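PDB 1XI3: thiamine phosphate pyrophosphorylase from Pyrococcus furiosus, which probably condenses a thiazole phosphate with a pyrimidine diphosphate to form thiamine phosphate, using magnesium, in thiamine biosynthesis. Local coordinates for residues Y18-R23 with A42-I47; D70-V75 with D86-Q91; V165-G170 with D185-I190. All blocks are in the same frame, centred on the assembly; numbering follows the deposited sequence.

Contact 1: Y18-R23 with A42-I47; sequences YVITDR and AIQMRI
Gln44 meets Tyr18 at the rim of its ring: NE2 donates to the phenolic OH at 3.0 Å, the oxygen lying in the amide plane, while the amide and ring planes stand 82° apart. With CG of Gln44 anti to its own N (chi1 -179°) and the chain extended beyond, the amide runs beside Ile20, whose CG2 lies 3.6 Å from Gln44 OE1. The phenol has a second partner in Tyr131 OH. Ala42 CB packs obliquely against Tyr18 CD1 on the same face of the sheet; on the opposite face Val19 CB touches Ile43 CD1. Parallel backbone bonds set this register, among them Val19 N to Ala42 O and Gln44 N to Val19 O. Past the strand ends Thr21 takes over: its OG1 accepts an almost straight bond from Arg46 N (3.0 Å, 177°) and donates to a water that also bridges Arg23 N and Arg46 O. Farther out, Ile47 CG2 sits 3.8 Å from Arg23 CZ, over one face of a guanidinium salt-bridged to Glu28 and Glu54. This is the first beta-alpha-beta unit of a TIM barrel; the C-terminal end of its second strand and the loop after it, Gln44 to Ile47, are predicted to bind the pyrimidine diphosphate substrate.

Contact 2: D70-V75 with D86-Q91; sequences DALFFV and DADGVQ
The Phe74 ring lies against the backbone of Gly89, which it meets obliquely, CD1 coming 3.5 Å from Gly89 CA, where no side chain intervenes; Val90 N lies in the ring plane, off its edge. Phe74 also meets Tyr131 edge-to-face and packs against Tyr18. On the other side of the sheet the Phe73 ring, its CG anti to N (chi1 -176°), brings CD2 to 3.8 Å from Ala87 CB, again at a slant, and Val75 CG2 reaches the same methyl.

Asp88 ties the start of the pair together. Its OD2 takes the Phe73 N-H at 2.8 Å through the anti lone pair, pointing away from OD1, and Leu72 CD2 packs across the carboxylate at 3.6 Å from OD2. The same oxygen is salt-bridged to Arg63. Phe73 O in turn receives Gly89 N at 3.3 Å and a weak, bent bond from Asp88 N, so backbone and carboxylate grip Phe73 at both its N and O. Parallel pairing then continues with Val75 N to Gly89 O and Gln91 N to Val75 O.

These are the third and fourth strands of the TIM barrel, joined through helix 79-85 as a beta-alpha-beta unit. Phe73 is covered by helix 52-68, through Leu62, Arg63 and Thr66, while Val75, Ala87 and Val90 face helix 79-85. Strand 42-45 flanks strand 72-76 on its other edge, and Gln91 reaches Ser114.

Contact 3: V165-G170 with D185-I190; sequences VVAIGG and DGIAVI. With SO4 (sulfate ion), chain C.
Asp185 has CG beside its own N (chi1 -57°), which turns the carboxylate back to Val165: OD1 accepts the Val165 N-H at 2.9 Å through its anti lone pair. Asp185 N returns a bond to Val165 O at 2.8 Å, closing a two-bond ring around the first residue of the strand, and OD2 is left to a salt bridge with Arg12. Replacing this aspartate by alanine is likely to leave Val165 N without its carboxylate acceptor and Arg12 without its charged mate. In Val166, with chi1 of -180°, CG1 lies 3.7 Å from Ala188 CB. Ile168 CG1 meets that methyl too, at 3.9 Å, so Ala188 is touched by both branched side chains on one face of the sheet. On the other face Ile187 packs on helices 176-180 and 199-214.

The two segments carry the seventh and eighth strands of the TIM barrel, joined through helix 176-180 in a beta-alpha-beta crossover. Ala167 lies at the middle of the pairing, its N donating to Gly186 O and its O accepting from Ala188 N.

At the C-terminal ends backbone N-H groups hold a sulfate, probably from the crystallisation liquor. Gly170 N donates to O4 of the ion at 3.1 Å and more weakly to O1, Ile190 N donates to O3, and Ser191 OG also binds it. Gly170, Ile190 and Ser191 are predicted to bind the thiazole phosphate substrate, and the place of the sulfate is consistent with that of the substrate's phosphate. A water links the two segments to the ion, accepting from Gly169 N and donating to Ala188 O and sulfate O3.

Overall arrangement
All three contacts belong to one closed barrel of eight parallel strands, and along the chain they follow in series, contact 1 closing before contact 2 opens and contact 3 coming last. Contacts 1 and 2 have centres about 10 Å apart and adjoin: strands 42-45 and 72-76 are neighbours, bonded from Ile43 to Leu72 and Phe74. The centres of contacts 1 and 3 are about 12 Å apart, and Tyr18 pairs with Ile187 and Val189 where the last strand closes onto the first. Contacts 2 and 3 do not touch, their centres about 16 Å apart. The predicted pyrimidine and thiazole sites therefore lie near each other at the C-terminal ends of the strands, around this closure.

Contact 1: Y18-R23 with A42-I47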
loop_
_atom_site.group_PDB
_atom_site.type_symbol
_atom_site.label_atom_id
_atom_site.label_comp_id
_atom_site.label_asym_id
_atom_site.label_seq_id
_atom_site.Cartn_x
_atom_site.Cartn_y
_atom_site.Cartn_z
ATOM N N TYR A 18 20.970 4.415 -10.851
ATOM C CA TYR A 18 19.674 4.177 -10.270
ATOM C C TYR A 18 19.332 5.400 -9.387
ATOM O O TYR A 18 19.964 5.641 -8.387
ATOM C CB TYR A 18 19.812 2.894 -9.440
ATOM C CG TYR A 18 18.545 2.270 -8.909
ATOM C CD1 TYR A 18 18.116 1.040 -9.385
ATOM C CD2 TYR A 18 17.813 2.879 -7.906
ATOM C CE1 TYR A 18 16.944 0.432 -8.898
ATOM C CE2 TYR A 18 16.618 2.273 -7.406
ATOM C CZ TYR A 18 16.198 1.072 -7.906
ATOM O OH TYR A 18 15.056 0.465 -7.410
ATOM N N VAL A 19 18.365 6.200 -9.810
ATOM C CA VAL A 19 18.025 7.453 -9.153
ATOM C C VAL A 19 16.684 7.299 -8.416
ATOM O O VAL A 19 15.673 6.866 -8.996
ATOM C CB VAL A 19 17.950 8.636 -10.172
ATOM C CG1 VAL A 19 17.396 9.882 -9.540
ATOM C CG2 VAL A 19 19.314 8.909 -10.730
ATOM N N ILE A 20 16.673 7.733 -7.150
ATOM C CA ILE A 20 15.530 7.569 -6.287
ATOM C C ILE A 20 14.972 8.943 -5.955
ATOM O O ILE A 20 15.712 9.881 -5.654
ATOM C CB ILE A 20 15.935 6.820 -4.992
ATOM C CG1 ILE A 20 16.536 5.415 -5.325
ATOM C CG2 ILE A 20 14.728 6.716 -4.051
ATOM C CD1 ILE A 20 17.184 4.719 -4.194
ATOM N N THR A 21 13.654 9.068 -5.996
ATOM C CA THR A 21 13.000 10.358 -5.710
ATOM C C THR A 21 13.087 10.732 -4.245
ATOM O O THR A 21 13.234 9.873 -3.397
ATOM C CB THR A 21 11.486 10.387 -6.130
ATOM O OG1 THR A 21 10.696 9.550 -5.277
ATOM C CG2 THR A 21 11.314 10.034 -7.632
ATOM N N ASP A 22 12.951 12.021 -3.957
ATOM C CA ASP A 22 12.796 12.481 -2.579
ATOM C C ASP A 22 12.146 13.837 -2.567
ATOM O O ASP A 22 12.808 14.855 -2.778
ATOM C CB ASP A 22 14.153 12.519 -1.862
ATOM C CG ASP A 22 14.014 12.849 -0.377
ATOM O OD1 ASP A 22 12.886 13.173 0.077
ATOM O OD2 ASP A 22 15.023 12.720 0.358
ATOM N N ARG A 23 10.821 13.855 -2.391
ATOM C CA ARG A 23 10.052 15.102 -2.416
ATOM C C ARG A 23 10.432 16.055 -1.271
ATOM O O ARG A 23 10.020 17.226 -1.284
ATOM C CB ARG A 23 8.555 14.808 -2.389
ATOM C CG ARG A 23 8.103 14.040 -1.152
ATOM C CD ARG A 23 6.585 13.891 -1.049
ATOM N NE ARG A 23 5.978 13.425 -2.288
ATOM C CZ ARG A 23 4.673 13.392 -2.527
ATOM N NH1 ARG A 23 3.794 13.766 -1.593
ATOM N NH2 ARG A 23 4.255 12.990 -3.714
ATOM N N ALA A 42 17.554 3.836 -14.329
ATOM C CA ALA A 42 16.462 3.314 -13.517
ATOM C C ALA A 42 16.015 4.418 -12.572
ATOM O O ALA A 42 16.820 5.196 -12.108
ATOM C CB ALA A 42 16.904 2.079 -12.720
ATOM N N ILE A 43 14.709 4.460 -12.304
ATOM C CA ILE A 43 14.110 5.404 -11.402
ATOM C C ILE A 43 13.290 4.630 -10.383
ATOM O O ILE A 43 12.584 3.691 -10.727
ATOM C CB ILE A 43 13.142 6.348 -12.152
ATOM C CG1 ILE A 43 13.891 7.205 -13.193
ATOM C CG2 ILE A 43 12.361 7.255 -11.221
ATOM C CD1 ILE A 43 14.879 8.141 -12.635
ATOM N N GLN A 44 13.405 5.031 -9.130
ATOM C CA GLN A 44 12.566 4.488 -8.068
ATOM C C GLN A 44 11.765 5.626 -7.452
ATOM O O GLN A 44 12.332 6.626 -6.951
ATOM C CB GLN A 44 13.389 3.777 -6.987
ATOM C CG GLN A 44 12.548 3.195 -5.889
ATOM C CD GLN A 44 13.388 2.809 -4.695
ATOM O OE1 GLN A 44 13.296 3.427 -3.631
ATOM N NE2 GLN A 44 14.245 1.830 -4.875
ATOM N N MET A 45 10.448 5.463 -7.467
ATOM C CA MET A 45 9.536 6.330 -6.785
ATOM C C MET A 45 9.434 5.928 -5.325
ATOM O O MET A 45 8.965 4.846 -5.012
ATOM C CB MET A 45 8.147 6.278 -7.418
ATOM C CG MET A 45 7.180 7.260 -6.831
ATOM S SD MET A 45 5.551 7.354 -7.652
ATOM C CE MET A 45 4.776 5.886 -7.028
ATOM N N ARG A 46 9.847 6.828 -4.435
ATOM C CA ARG A 46 9.877 6.516 -2.997
ATOM C C ARG A 46 9.145 7.656 -2.290
ATOM O O ARG A 46 9.707 8.747 -2.102
ATOM C CB ARG A 46 11.322 6.381 -2.509
ATOM C CG ARG A 46 11.450 6.060 -1.039
ATOM C CD ARG A 46 12.869 5.875 -0.616
ATOM N NE ARG A 46 12.886 5.662 0.822
ATOM C CZ ARG A 46 12.913 6.632 1.736
ATOM N NH1 ARG A 46 12.932 7.915 1.371
ATOM N NH2 ARG A 46 12.924 6.312 3.042
ATOM N N ILE A 47 7.882 7.410 -1.945
ATOM C CA ILE A 47 7.011 8.418 -1.316
ATOM C C ILE A 47 6.530 7.912 0.059
ATOM O O ILE A 47 5.943 6.848 0.146
ATOM C CB ILE A 47 5.811 8.690 -2.168
ATOM C CG1 ILE A 47 6.238 9.204 -3.556
ATOM C CG2 ILE A 47 4.924 9.693 -1.513
ATOM C CD1 ILE A 47 5.123 9.317 -4.506
HETATM O O HOH W 1 9.743 11.177 -3.286
#

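Contact 2: D70-V75 with D86-Q91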
loop_
_atom_site.group_PDB
_atom_site.type_symbol
_atom_site.label_atom_id
_atom_site.label_comp_id
_atom_site.label_asym_id
_atom_site.label_seq_id
_atom_site.Cartn_x
_atom_site.Cartn_y
_atom_site.Cartn_z
ATOM N N ASP A 70 13.407 4.780 -22.045
ATOM C CA ASP A 70 13.799 3.374 -21.997
ATOM C C ASP A 70 14.484 3.062 -20.658
ATOM O O ASP A 70 15.472 2.328 -20.593
ATOM C CB ASP A 70 14.713 2.994 -23.183
ATOM C CG ASP A 70 14.008 3.130 -24.541
ATOM N N ALA A 71 13.958 3.661 -19.599
ATOM C CA ALA A 71 14.482 3.413 -18.250
ATOM C C ALA A 71 13.536 2.510 -17.491
ATOM O O ALA A 71 12.331 2.497 -17.701
ATOM C CB ALA A 71 14.709 4.689 -17.509
ATOM N N LEU A 72 14.135 1.723 -16.597
ATOM C CA LEU A 72 13.376 0.921 -15.660
ATOM C C LEU A 72 12.726 1.820 -14.580
ATOM O O LEU A 72 13.266 2.867 -14.192
ATOM C CB LEU A 72 14.278 -0.102 -15.003
ATOM C CG LEU A 72 14.762 -1.261 -15.902
ATOM C CD1 LEU A 72 15.607 -2.273 -15.137
ATOM C CD2 LEU A 72 13.575 -1.922 -16.621
ATOM N N PHE A 73 11.561 1.356 -14.110
ATOM C CA PHE A 73 10.769 2.054 -13.093
ATOM C C PHE A 73 10.385 1.127 -11.949
ATOM O O PHE A 73 9.720 0.092 -12.148
ATOM C CB PHE A 73 9.507 2.640 -13.705
ATOM C CG PHE A 73 8.693 3.449 -12.765
ATOM C CD1 PHE A 73 9.298 4.347 -11.886
ATOM C CD2 PHE A 73 7.319 3.327 -12.735
ATOM C CE1 PHE A 73 8.512 5.074 -10.966
ATOM C CE2 PHE A 73 6.532 4.128 -11.807
ATOM C CZ PHE A 73 7.171 4.984 -10.970
ATOM N N PHE A 74 10.817 1.516 -10.735
ATOM C CA PHE A 74 10.535 0.774 -9.523
ATOM C C PHE A 74 9.783 1.634 -8.571
ATOM O O PHE A 74 9.951 2.850 -8.557
ATOM C CB PHE A 74 11.878 0.392 -8.838
ATOM C CG PHE A 74 12.676 -0.542 -9.669
ATOM C CD1 PHE A 74 12.366 -1.897 -9.696
ATOM C CD2 PHE A 74 13.655 -0.051 -10.536
ATOM C CE1 PHE A 74 13.087 -2.757 -10.545
ATOM C CE2 PHE A 74 14.375 -0.912 -11.351
ATOM C CZ PHE A 74 14.067 -2.244 -11.366
ATOM N N VAL A 75 8.960 0.987 -7.745
ATOM C CA VAL A 75 8.310 1.644 -6.618
ATOM C C VAL A 75 8.874 1.076 -5.308
ATOM O O VAL A 75 8.963 -0.135 -5.156
ATOM C CB VAL A 75 6.770 1.457 -6.663
ATOM C CG1 VAL A 75 6.111 2.137 -5.474
ATOM C CG2 VAL A 75 6.229 2.026 -7.969
ATOM N N ASP A 86 1.878 -0.284 -13.515
ATOM C CA ASP A 86 2.662 -1.165 -14.366
ATOM C C ASP A 86 4.136 -0.867 -14.304
ATOM O O ASP A 86 4.870 -0.881 -15.280
ATOM C CB ASP A 86 2.166 -1.116 -15.814
ATOM C CG ASP A 86 2.544 -2.350 -16.614
ATOM O OD1 ASP A 86 2.510 -2.257 -17.880
ATOM O OD2 ASP A 86 2.899 -3.407 -16.022
ATOM N N ALA A 87 4.620 -0.639 -13.091
ATOM C CA ALA A 87 6.046 -0.513 -12.901
ATOM C C ALA A 87 6.762 -1.794 -13.237
ATOM O O ALA A 87 6.161 -2.893 -13.221
ATOM C CB ALA A 87 6.332 -0.123 -11.448
ATOM N N ASP A 88 8.052 -1.680 -13.531
ATOM C CA ASP A 88 8.876 -2.834 -13.788
ATOM C C ASP A 88 9.097 -3.675 -12.526
ATOM O O ASP A 88 9.263 -4.892 -12.620
ATOM C CB ASP A 88 10.187 -2.428 -14.398
ATOM C CG ASP A 88 9.987 -1.689 -15.735
ATOM O OD1 ASP A 88 9.431 -2.312 -16.678
ATOM O OD2 ASP A 88 10.328 -0.523 -15.815
ATOM N N GLY A 89 9.108 -3.008 -11.359
ATOM C CA GLY A 89 9.399 -3.729 -10.127
ATOM C C GLY A 89 9.102 -2.955 -8.882
ATOM O O GLY A 89 8.588 -1.834 -8.907
ATOM N N VAL A 90 9.448 -3.592 -7.770
ATOM C CA VAL A 90 9.251 -3.019 -6.437
ATOM C C VAL A 90 10.533 -3.291 -5.627
ATOM O O VAL A 90 11.183 -4.322 -5.812
ATOM C CB VAL A 90 8.024 -3.645 -5.728
ATOM C CG1 VAL A 90 8.197 -5.168 -5.581
ATOM C CG2 VAL A 90 7.732 -2.956 -4.414
ATOM N N GLN A 91 10.896 -2.340 -4.784
ATOM C CA GLN A 91 12.017 -2.492 -3.849
ATOM C C GLN A 91 11.436 -2.821 -2.474
ATOM O O GLN A 91 10.519 -2.121 -2.010
ATOM C CB GLN A 91 12.812 -1.178 -3.761
ATOM C CG GLN A 91 14.032 -1.267 -2.863
ATOM C CD GLN A 91 15.121 -2.010 -3.520
ATOM O OE1 GLN A 91 15.165 -2.103 -4.767
ATOM N NE2 GLN A 91 16.034 -2.574 -2.711
#

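Contact 3: V165-G170 with D185-I190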
loop_
_atom_site.group_PDB
_atom_site.type_symbol
_atom_site.label_atom_id
_atom_site.label_comp_id
_atom_site.label_asym_id
_atom_site.label_seq_id
_atom_site.Cartn_x
_atom_site.Cartn_y
_atom_site.Cartn_z
ATOM N N VAL A 165 23.941 -6.410 -7.969
ATOM C CA VAL A 165 24.043 -5.611 -6.736
ATOM C C VAL A 165 24.179 -4.138 -7.108
ATOM O O VAL A 165 25.086 -3.760 -7.868
ATOM C CB VAL A 165 25.252 -6.051 -5.874
ATOM C CG1 VAL A 165 25.332 -5.191 -4.589
ATOM C CG2 VAL A 165 25.205 -7.542 -5.593
ATOM N N VAL A 166 23.268 -3.312 -6.567
ATOM C CA VAL A 166 23.328 -1.868 -6.661
ATOM C C VAL A 166 23.754 -1.334 -5.292
ATOM O O VAL A 166 23.119 -1.639 -4.274
ATOM C CB VAL A 166 21.968 -1.285 -7.047
ATOM C CG1 VAL A 166 22.047 0.198 -7.146
ATOM C CG2 VAL A 166 21.505 -1.887 -8.382
ATOM N N ALA A 167 24.849 -0.584 -5.249
ATOM C CA ALA A 167 25.298 0.047 -3.991
ATOM C C ALA A 167 24.388 1.213 -3.675
ATOM O O ALA A 167 23.960 1.919 -4.588
ATOM C CB ALA A 167 26.729 0.575 -4.143
ATOM N N ILE A 168 24.138 1.474 -2.375
ATOM C CA ILE A 168 23.364 2.607 -1.989
ATOM C C ILE A 168 23.871 3.188 -0.669
ATOM O O ILE A 168 24.348 2.441 0.198
ATOM C CB ILE A 168 21.837 2.248 -1.873
ATOM C CG1 ILE A 168 21.017 3.528 -1.713
ATOM C CG2 ILE A 168 21.595 1.238 -0.776
ATOM C CD1 ILE A 168 19.534 3.369 -1.825
ATOM N N GLY A 169 23.746 4.500 -0.545
ATOM C CA GLY A 169 23.904 5.169 0.727
ATOM C C GLY A 169 25.126 6.052 0.789
ATOM O O GLY A 169 26.260 5.555 0.841
ATOM N N GLY A 170 24.906 7.353 0.758
ATOM C CA GLY A 170 25.996 8.310 0.868
ATOM C C GLY A 170 26.889 8.431 -0.351
ATOM O O GLY A 170 28.031 8.942 -0.256
ATOM N N ASP A 185 27.092 -3.658 -9.889
ATOM C CA ASP A 185 26.526 -3.424 -11.207
ATOM C C ASP A 185 26.029 -1.993 -11.407
ATOM O O ASP A 185 25.736 -1.593 -12.514
ATOM C CB ASP A 185 25.438 -4.438 -11.432
ATOM C CG ASP A 185 25.968 -5.852 -11.293
ATOM O OD1 ASP A 185 25.803 -6.498 -10.215
ATOM O OD2 ASP A 185 26.683 -6.269 -12.235
ATOM N N GLY A 186 25.897 -1.237 -10.313
ATOM C CA GLY A 186 25.368 0.083 -10.371
ATOM C C GLY A 186 25.434 0.796 -9.054
ATOM O O GLY A 186 25.751 0.199 -8.013
ATOM N N ILE A 187 25.125 2.084 -9.107
ATOM C CA ILE A 187 25.001 2.918 -7.917
ATOM C C ILE A 187 23.633 3.569 -7.863
ATOM O O ILE A 187 23.088 3.987 -8.875
ATOM C CB ILE A 187 26.110 3.965 -7.816
ATOM C CG1 ILE A 187 26.135 4.861 -9.077
ATOM C CG2 ILE A 187 27.433 3.264 -7.637
ATOM C CD1 ILE A 187 27.016 6.103 -8.958
ATOM N N ALA A 188 23.076 3.608 -6.644
ATOM C CA ALA A 188 21.834 4.259 -6.361
ATOM C C ALA A 188 22.115 5.540 -5.595
ATOM O O ALA A 188 22.863 5.531 -4.619
ATOM C CB ALA A 188 20.903 3.351 -5.566
ATOM N N VAL A 189 21.500 6.622 -6.051
ATOM C CA VAL A 189 21.681 7.923 -5.459
ATOM C C VAL A 189 20.349 8.607 -5.172
ATOM O O VAL A 189 19.381 8.459 -5.930
ATOM C CB VAL A 189 22.571 8.824 -6.339
ATOM C CG1 VAL A 189 23.996 8.265 -6.392
ATOM C CG2 VAL A 189 22.004 8.969 -7.731
ATOM N N ILE A 190 20.335 9.388 -4.092
ATOM C CA ILE A 190 19.218 10.274 -3.776
ATOM C C ILE A 190 19.778 11.699 -3.703
ATOM O O ILE A 190 19.611 12.481 -4.635
ATOM C CB ILE A 190 18.500 9.865 -2.460
ATOM C CG1 ILE A 190 18.225 8.348 -2.465
ATOM C CG2 ILE A 190 17.225 10.700 -2.301
ATOM C CD1 ILE A 190 17.254 7.868 -1.362
HETATM S S SO4 C . 21.944 9.265 -0.245
HETATM O O1 SO4 C . 23.220 9.946 0.044
HETATM O O2 SO4 C . 20.976 10.350 -0.150
HETATM O O3 SO4 C . 21.962 8.704 -1.598
HETATM O O4 SO4 C . 21.879 8.165 0.670
HETATM O O HOH W 2 23.601 6.715 -2.289
#